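Local coordinates for protein aldehyde dehydrogenase (Listeria monocytogenes, PDB 3K9D) that probably acts as an oxidoreductase on the aldehyde or oxo group of its substrates, with NAD or NADP as the acceptor, at residues 129-134 with 437-442; 146-151 with 176-181; 241-246 with 253-258. All blocks are in the same frame, centred on the assembly; numbering follows the deposited sequence.

Contact 1: 129-134 with 437-442; sequences TLISIK and ENLFNI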
# COMPACT_ATOMS: atom_id res chain seq x y z
N THR A 129 -13.77 11.54 5.47
CA THR A 129 -15.09 10.96 5.58
C THR A 129 -15.64 10.72 4.19
O THR A 129 -16.02 9.60 3.85
CB THR A 129 -16.03 11.87 6.38
OG1 THR A 129 -15.57 11.98 7.73
CG2 THR A 129 -17.46 11.29 6.40
N LEU A 130 -15.64 11.77 3.37
CA LEU A 130 -16.14 11.73 2.00
C LEU A 130 -15.50 10.64 1.16
O LEU A 130 -16.21 9.90 0.48
CB LEU A 130 -15.88 13.06 1.30
CG LEU A 130 -16.84 14.21 1.59
CD1 LEU A 130 -16.16 15.49 1.20
CD2 LEU A 130 -18.13 14.03 0.84
N ILE A 131 -14.18 10.53 1.22
CA ILE A 131 -13.47 9.50 0.44
C ILE A 131 -13.63 8.05 0.97
O ILE A 131 -13.77 7.12 0.18
CB ILE A 131 -11.98 9.90 0.13
CG1 ILE A 131 -11.13 9.97 1.41
CG2 ILE A 131 -11.95 11.24 -0.64
CD1 ILE A 131 -9.65 10.01 1.16
N SER A 132 -13.65 7.88 2.29
CA SER A 132 -13.89 6.57 2.91
C SER A 132 -15.30 6.06 2.62
O SER A 132 -15.46 4.94 2.14
CB SER A 132 -13.66 6.60 4.42
OG SER A 132 -12.35 7.03 4.72
N ILE A 133 -16.30 6.89 2.91
CA ILE A 133 -17.70 6.57 2.64
C ILE A 133 -17.95 6.31 1.15
O ILE A 133 -18.67 5.37 0.79
CB ILE A 133 -18.67 7.67 3.19
CG1 ILE A 133 -18.63 7.71 4.73
CG2 ILE A 133 -20.09 7.46 2.68
CD1 ILE A 133 -19.39 6.57 5.44
N LYS A 134 -17.31 7.12 0.29
CA LYS A 134 -17.38 6.94 -1.18
C LYS A 134 -16.94 5.55 -1.64
O LYS A 134 -17.51 5.00 -2.59
CB LYS A 134 -16.52 8.00 -1.90
CG LYS A 134 -16.49 7.91 -3.43
CD LYS A 134 -17.86 8.07 -4.07
CE LYS A 134 -17.79 7.79 -5.56
NZ LYS A 134 -18.85 8.43 -6.40
N GLU A 437 -9.80 5.64 -4.66
CA GLU A 437 -9.05 4.55 -5.29
C GLU A 437 -7.91 3.98 -4.44
O GLU A 437 -7.31 2.97 -4.83
CB GLU A 437 -8.54 5.00 -6.67
CG GLU A 437 -9.65 5.12 -7.72
CD GLU A 437 -9.15 5.52 -9.10
OE1 GLU A 437 -9.98 5.95 -9.92
OE2 GLU A 437 -7.93 5.40 -9.38
N ASN A 438 -7.62 4.61 -3.31
CA ASN A 438 -6.69 4.07 -2.32
C ASN A 438 -7.40 3.38 -1.16
O ASN A 438 -6.77 2.93 -0.19
CB ASN A 438 -5.81 5.19 -1.75
CG ASN A 438 -5.10 5.98 -2.83
OD1 ASN A 438 -5.62 6.99 -3.29
ND2 ASN A 438 -3.94 5.50 -3.26
N LEU A 439 -8.73 3.33 -1.24
CA LEU A 439 -9.57 2.86 -0.15
C LEU A 439 -10.56 1.78 -0.57
O LEU A 439 -11.58 1.55 0.09
CB LEU A 439 -10.30 4.04 0.52
CG LEU A 439 -9.33 5.02 1.20
CD1 LEU A 439 -10.00 6.37 1.33
CD2 LEU A 439 -8.82 4.49 2.56
N PHE A 440 -10.27 1.14 -1.70
CA PHE A 440 -10.87 -0.15 -2.02
C PHE A 440 -9.84 -1.07 -2.67
O PHE A 440 -8.89 -0.59 -3.31
CB PHE A 440 -12.19 -0.06 -2.83
CG PHE A 440 -12.06 0.51 -4.22
CD1 PHE A 440 -11.79 -0.31 -5.31
CD2 PHE A 440 -12.25 1.87 -4.45
CE1 PHE A 440 -11.68 0.21 -6.60
CE2 PHE A 440 -12.15 2.40 -5.73
CZ PHE A 440 -11.86 1.58 -6.80
N ASN A 441 -10.01 -2.37 -2.44
CA ASN A 441 -9.26 -3.41 -3.13
C ASN A 441 -10.03 -3.81 -4.38
O ASN A 441 -11.25 -3.69 -4.43
CB ASN A 441 -9.12 -4.67 -2.25
CG ASN A 441 -8.22 -4.48 -1.06
OD1 ASN A 441 -8.57 -4.90 0.05
ND2 ASN A 441 -7.02 -3.90 -1.26
N ILE A 442 -9.32 -4.31 -5.39
CA ILE A 442 -9.98 -4.91 -6.55
C ILE A 442 -9.97 -6.44 -6.46
O ILE A 442 -8.92 -7.07 -6.37
CB ILE A 442 -9.35 -4.41 -7.86
CG1 ILE A 442 -9.52 -2.88 -7.95
CG2 ILE A 442 -9.92 -5.16 -9.06
CD1 ILE A 442 -9.82 -2.33 -9.33
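Leu439 puts one methyl, CD1, against the side of helix 121-134, where it meets the outer branch of Ile131 and the backbone and hydroxyl of Ser132. The tight part is the isoleucine: Leu439 CD1 lies 3.7 Å from Ile131 CD1 and is almost as near Ile131 CG1, so a single methyl rests along the end of the longer branch, the two side chains crossing obliquely. Ile131 presents that branch because CG1 lies between the backbone N and the carbonyl carbon (chi1 66°). On the Ser132 side the fit is looser, with Leu439 CD1 4.1 Å from Ser132 N and 4.2 Å from Ser132 OG. That hydroxyl is already engaged with Lys128 O, one turn earlier in the helix, and meets the leucine without a polar bond.

The open side is the approach, where Glu437 is exposed and Asn438 partly so; past the leucine, Asn441 is buried again and bonds through OD1 to Ala424 N of the second subunit. Leu439 is the last loop residue before strand 440-447, which runs antiparallel to strand 102-116. Helix 121-134 follows strand 102-116 and packs against the same mixed sheet, and strand 440-447 brings the C-terminal part of the chain back onto it beside the second subunit. Between the two segments the chemistry is methyl packing alone; the polar tie is indirect, through Asn137 ND2, which bonds to both Leu439 O and Ser132 O.

Contact 2: 146-151 with 176-181; sequences NALKAI and TVPTIQ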
# COMPACT_ATOMS: atom_id res chain seq x y z
N ASN A 146 -5.63 18.99 21.01
CA ASN A 146 -5.75 20.45 20.87
C ASN A 146 -6.84 20.92 19.91
O ASN A 146 -7.09 22.12 19.79
CB ASN A 146 -4.40 21.06 20.51
CG ASN A 146 -3.39 20.92 21.63
OD1 ASN A 146 -3.76 20.70 22.79
ND2 ASN A 146 -2.12 21.04 21.30
N ALA A 147 -7.49 19.97 19.24
CA ALA A 147 -8.58 20.29 18.32
C ALA A 147 -9.81 19.41 18.57
O ALA A 147 -10.65 19.27 17.68
CB ALA A 147 -8.10 20.15 16.88
N LEU A 148 -9.91 18.85 19.77
CA LEU A 148 -10.94 17.85 20.10
C LEU A 148 -12.37 18.33 19.79
O LEU A 148 -13.09 17.67 19.05
CB LEU A 148 -10.83 17.40 21.56
CG LEU A 148 -11.85 16.40 22.13
CD1 LEU A 148 -11.75 15.06 21.41
CD2 LEU A 148 -11.64 16.20 23.62
N LYS A 149 -12.73 19.49 20.34
CA LYS A 149 -14.07 20.04 20.23
C LYS A 149 -14.52 20.32 18.79
O LYS A 149 -15.64 19.99 18.41
CB LYS A 149 -14.18 21.30 21.09
CG LYS A 149 -14.40 21.03 22.58
CD LYS A 149 -13.96 22.23 23.42
CE LYS A 149 -14.85 22.43 24.63
NZ LYS A 149 -14.40 23.63 25.40
N ALA A 150 -13.63 20.91 18.01
CA ALA A 150 -13.87 21.23 16.60
C ALA A 150 -14.02 19.98 15.74
O ALA A 150 -14.88 19.92 14.85
CB ALA A 150 -12.74 22.12 16.07
N ILE A 151 -13.20 18.97 16.03
CA ILE A 151 -13.25 17.69 15.31
C ILE A 151 -14.54 16.96 15.63
O ILE A 151 -15.24 16.57 14.72
CB ILE A 151 -12.02 16.81 15.59
CG1 ILE A 151 -10.75 17.47 15.03
CG2 ILE A 151 -12.15 15.47 14.89
CD1 ILE A 151 -9.49 16.93 15.62
N THR A 176 -13.78 10.40 21.82
CA THR A 176 -14.17 11.58 22.58
C THR A 176 -13.17 11.89 23.69
O THR A 176 -13.16 13.00 24.24
CB THR A 176 -15.58 11.42 23.18
OG1 THR A 176 -15.59 10.31 24.10
CG2 THR A 176 -16.60 11.18 22.07
N VAL A 177 -12.34 10.89 24.00
CA VAL A 177 -11.26 10.98 24.98
C VAL A 177 -9.91 10.65 24.30
O VAL A 177 -9.58 9.47 24.09
CB VAL A 177 -11.49 9.99 26.17
CG1 VAL A 177 -10.40 10.16 27.23
CG2 VAL A 177 -12.86 10.16 26.80
N PRO A 178 -9.13 11.69 23.93
CA PRO A 178 -7.85 11.45 23.26
C PRO A 178 -6.79 10.94 24.22
O PRO A 178 -6.45 11.62 25.18
CB PRO A 178 -7.45 12.84 22.73
CG PRO A 178 -8.55 13.76 23.07
CD PRO A 178 -9.38 13.13 24.14
N THR A 179 -6.32 9.71 23.98
CA THR A 179 -5.17 9.18 24.71
C THR A 179 -4.26 8.49 23.71
O THR A 179 -4.72 8.05 22.65
CB THR A 179 -5.55 8.18 25.87
OG1 THR A 179 -6.06 6.95 25.35
CG2 THR A 179 -6.56 8.78 26.84
N ILE A 180 -2.97 8.41 24.04
CA ILE A 180 -2.04 7.63 23.22
C ILE A 180 -2.36 6.12 23.31
O ILE A 180 -2.11 5.38 22.36
CB ILE A 180 -0.54 7.93 23.55
CG1 ILE A 180 -0.14 7.40 24.93
CG2 ILE A 180 -0.24 9.43 23.42
CD1 ILE A 180 1.24 6.74 24.96
N GLN A 181 -2.93 5.69 24.44
CA GLN A 181 -3.32 4.28 24.65
C GLN A 181 -4.55 3.95 23.80
O GLN A 181 -4.69 2.83 23.32
CB GLN A 181 -3.64 4.01 26.13
CG GLN A 181 -2.43 4.02 27.09
CD GLN A 181 -2.23 5.36 27.79
OE1 GLN A 181 -2.96 6.32 27.56
NE2 GLN A 181 -1.24 5.43 28.66
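Leu148 and Pro178 supply the apolar half of this contact. The isobutyl end of Leu148, in the first turn of helix 148-164, meets CG and CD of the proline ring, the two side chains crossing at about a right angle, and both of its methyls take part: CD1 is 3.8 Å from Pro178 CG, and CD2 is equally close to Pro178 CD. Leu148 reaches this far across because CG stands anti to its backbone N (chi1 178°), which carries the fork out from the helix toward the loop.

The second kind of contact is methyl against carbonyl. Thr176 O lies 3.6 Å from Leu148 CD2 and 3.8 Å from Leu148 CD1, so the oxygen faces the fork of the leucine beside the proline. The CB of Thr176 is directed away from the leucine, and its OG1 bonds to Glu13 OE2 of helix 6-28.

Polar bonds hold each half separately. Glu61 offers its carboxylate to the backbone N atoms of Lys149 and Ala150, covering the start of helix 148-164 just past the N-cap residue Ala147. On the other half Thr179, the N-cap of helix 180-188, bonds through OG1 to Gly182 N.

Strand 138-143, helix 148-164 and strand 172-174 form a beta-alpha-beta crossover, its two strands parallel neighbours. The contact thus joins the beginning of the crossover helix to the loop leaving the second strand, near the surface; Leu148 also touches Pro143, the last residue of the first strand. With no polar bond between the segments, the chemistry implies a join that rests on shape, the leucine fork against a stiff ring, while the outside bonds fix the two helix starts.

Contact 3: 241-246 with 253-258; sequences DSKTFD and SEQSVV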
# COMPACT_ATOMS: atom_id res chain seq x y z
N ASP A 241 1.20 33.75 -1.49
CA ASP A 241 -0.19 33.23 -1.41
C ASP A 241 -0.25 31.95 -0.59
O ASP A 241 -1.17 31.75 0.22
CB ASP A 241 -0.78 32.94 -2.80
CG ASP A 241 -1.29 34.19 -3.51
OD1 ASP A 241 -1.42 35.25 -2.88
OD2 ASP A 241 -1.57 34.10 -4.73
N SER A 242 0.73 31.08 -0.82
CA SER A 242 0.83 29.78 -0.15
C SER A 242 1.44 29.85 1.24
O SER A 242 0.89 29.30 2.20
CB SER A 242 1.62 28.82 -1.05
OG SER A 242 2.39 27.90 -0.31
N LYS A 243 2.56 30.54 1.36
CA LYS A 243 3.32 30.56 2.60
C LYS A 243 2.61 31.30 3.74
O LYS A 243 2.76 30.92 4.90
CB LYS A 243 4.75 31.09 2.34
CG LYS A 243 5.69 31.00 3.49
CD LYS A 243 5.83 29.57 3.93
CE LYS A 243 6.77 29.48 5.06
NZ LYS A 243 6.97 28.10 5.60
N THR A 244 1.80 32.31 3.39
CA THR A 244 0.99 33.03 4.39
C THR A 244 -0.40 32.42 4.61
O THR A 244 -1.09 32.81 5.55
CB THR A 244 0.79 34.52 4.01
OG1 THR A 244 0.03 34.60 2.81
CG2 THR A 244 2.12 35.22 3.80
N PHE A 245 -0.82 31.50 3.74
CA PHE A 245 -2.13 30.86 3.84
C PHE A 245 -2.29 30.07 5.15
O PHE A 245 -1.59 29.09 5.37
CB PHE A 245 -2.39 29.93 2.65
CG PHE A 245 -3.82 29.48 2.54
CD1 PHE A 245 -4.79 30.33 2.01
CD2 PHE A 245 -4.21 28.22 2.96
CE1 PHE A 245 -6.11 29.93 1.92
CE2 PHE A 245 -5.54 27.82 2.87
CZ PHE A 245 -6.48 28.68 2.34
N ASP A 246 -3.21 30.54 6.00
CA ASP A 246 -3.46 29.99 7.34
C ASP A 246 -2.21 30.07 8.23
O ASP A 246 -1.98 29.21 9.08
CB ASP A 246 -4.02 28.56 7.25
CG ASP A 246 -4.83 28.15 8.47
OD1 ASP A 246 -5.69 28.95 8.89
OD2 ASP A 246 -4.62 27.03 8.99
N SER A 253 3.22 23.77 1.48
CA SER A 253 3.74 25.14 1.39
C SER A 253 5.27 25.15 1.43
O SER A 253 5.91 24.22 1.96
CB SER A 253 3.12 26.03 2.47
OG SER A 253 3.60 25.71 3.76
N GLU A 254 5.84 26.20 0.84
CA GLU A 254 7.28 26.40 0.64
C GLU A 254 8.02 26.53 1.96
O GLU A 254 7.47 27.04 2.92
CB GLU A 254 7.51 27.70 -0.17
CG GLU A 254 6.85 27.77 -1.55
CD GLU A 254 5.34 28.10 -1.56
OE1 GLU A 254 4.72 28.28 -0.50
OE2 GLU A 254 4.78 28.17 -2.67
N GLN A 255 9.28 26.08 2.01
CA GLN A 255 10.09 26.23 3.22
C GLN A 255 11.39 26.99 2.98
O GLN A 255 12.02 27.53 3.90
CB GLN A 255 10.34 24.86 3.87
CG GLN A 255 9.08 24.24 4.47
CD GLN A 255 8.57 25.02 5.67
OE1 GLN A 255 9.35 25.65 6.38
NE2 GLN A 255 7.26 24.98 5.91
N SER A 256 11.79 27.04 1.72
CA SER A 256 12.93 27.83 1.29
C SER A 256 12.67 28.41 -0.09
O SER A 256 11.82 27.90 -0.84
CB SER A 256 14.23 27.00 1.31
OG SER A 256 14.18 25.89 0.43
N VAL A 257 13.38 29.50 -0.39
CA VAL A 257 13.47 30.04 -1.73
C VAL A 257 14.90 29.83 -2.23
O VAL A 257 15.86 30.15 -1.54
CB VAL A 257 13.04 31.55 -1.82
CG1 VAL A 257 13.09 32.03 -3.27
CG2 VAL A 257 11.64 31.77 -1.25
N VAL A 258 15.03 29.26 -3.41
CA VAL A 258 16.32 29.08 -4.05
C VAL A 258 16.29 29.95 -5.31
O VAL A 258 15.35 29.86 -6.08
CB VAL A 258 16.57 27.58 -4.43
CG1 VAL A 258 17.91 27.41 -5.14
CG2 VAL A 258 16.51 26.68 -3.16
O HOH W 1 4.73 26.54 6.14
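Lys243 brings the far end of its chain against the carbonyl oxygen of Glu254: NZ donates to Glu254 O at 2.9 Å, and CD and CE also lie close to that oxygen. The C=O...N angle is 162°, so the ammonium sits nearly in line with the carbonyl. A bend at chi2 (59°) turns the otherwise extended chain back from the helix toward the other segment. NZ gives a second bond to water 1, which in turn donates to Ser253 OG at 2.8 Å; that hydroxyl bonds to Ile250 O as well. The side chain of Gln255 crosses that of Lys243 at about a right angle and brings NE2 to 3.1 Å from Lys243 NZ, a close approach of two donors rather than a bond. NE2 is taken up by Lys342 O.

All this lies inside a beta-alpha-beta unit of strand 223-226, helix 232-243 and strand 256-260, in which the end of the helix is pinned against the approach to the second strand. In aldehyde dehydrogenases the intervening turn usually carries the nucleophilic cysteine, and the same is probable here.

The preceding residue, Ser242, faces the carboxylate of Glu254. OG donates to Glu254 OE1, though the modelled 2.4 Å is very short and its exact value doubtful; Glu254 OE2 is further from that hydroxyl and badly angled for a bond. The carboxylate gets there by folding at chi2 (79°), and OE2 accepts from Gly403 N, while Ser242 OG also bonds to Ala404 N. The start of helix 403-407 thereby grips both groups, and Pro402 packs on the serine.

Overall arrangement
Contacts 1 and 2 both belong to the mixed sheet and its helices: helix 121-134, which takes Leu439 in contact 1, also packs on Ala147 and Ile151 of contact 2, although the two contacts' nearest atoms are about 8 Å apart. Contact 3 belongs to the separate parallel sheet, across the chain's centre from contact 1, with 30 Å between their centres and 29 Å to that of contact 2. Along the chain, contacts 2 and 3 follow one another inside the long loop closed by contact 1. Contacts 1 and 3 both reach the second subunit. Contact 3 flanks the turn that probably carries the catalytic nucleophile.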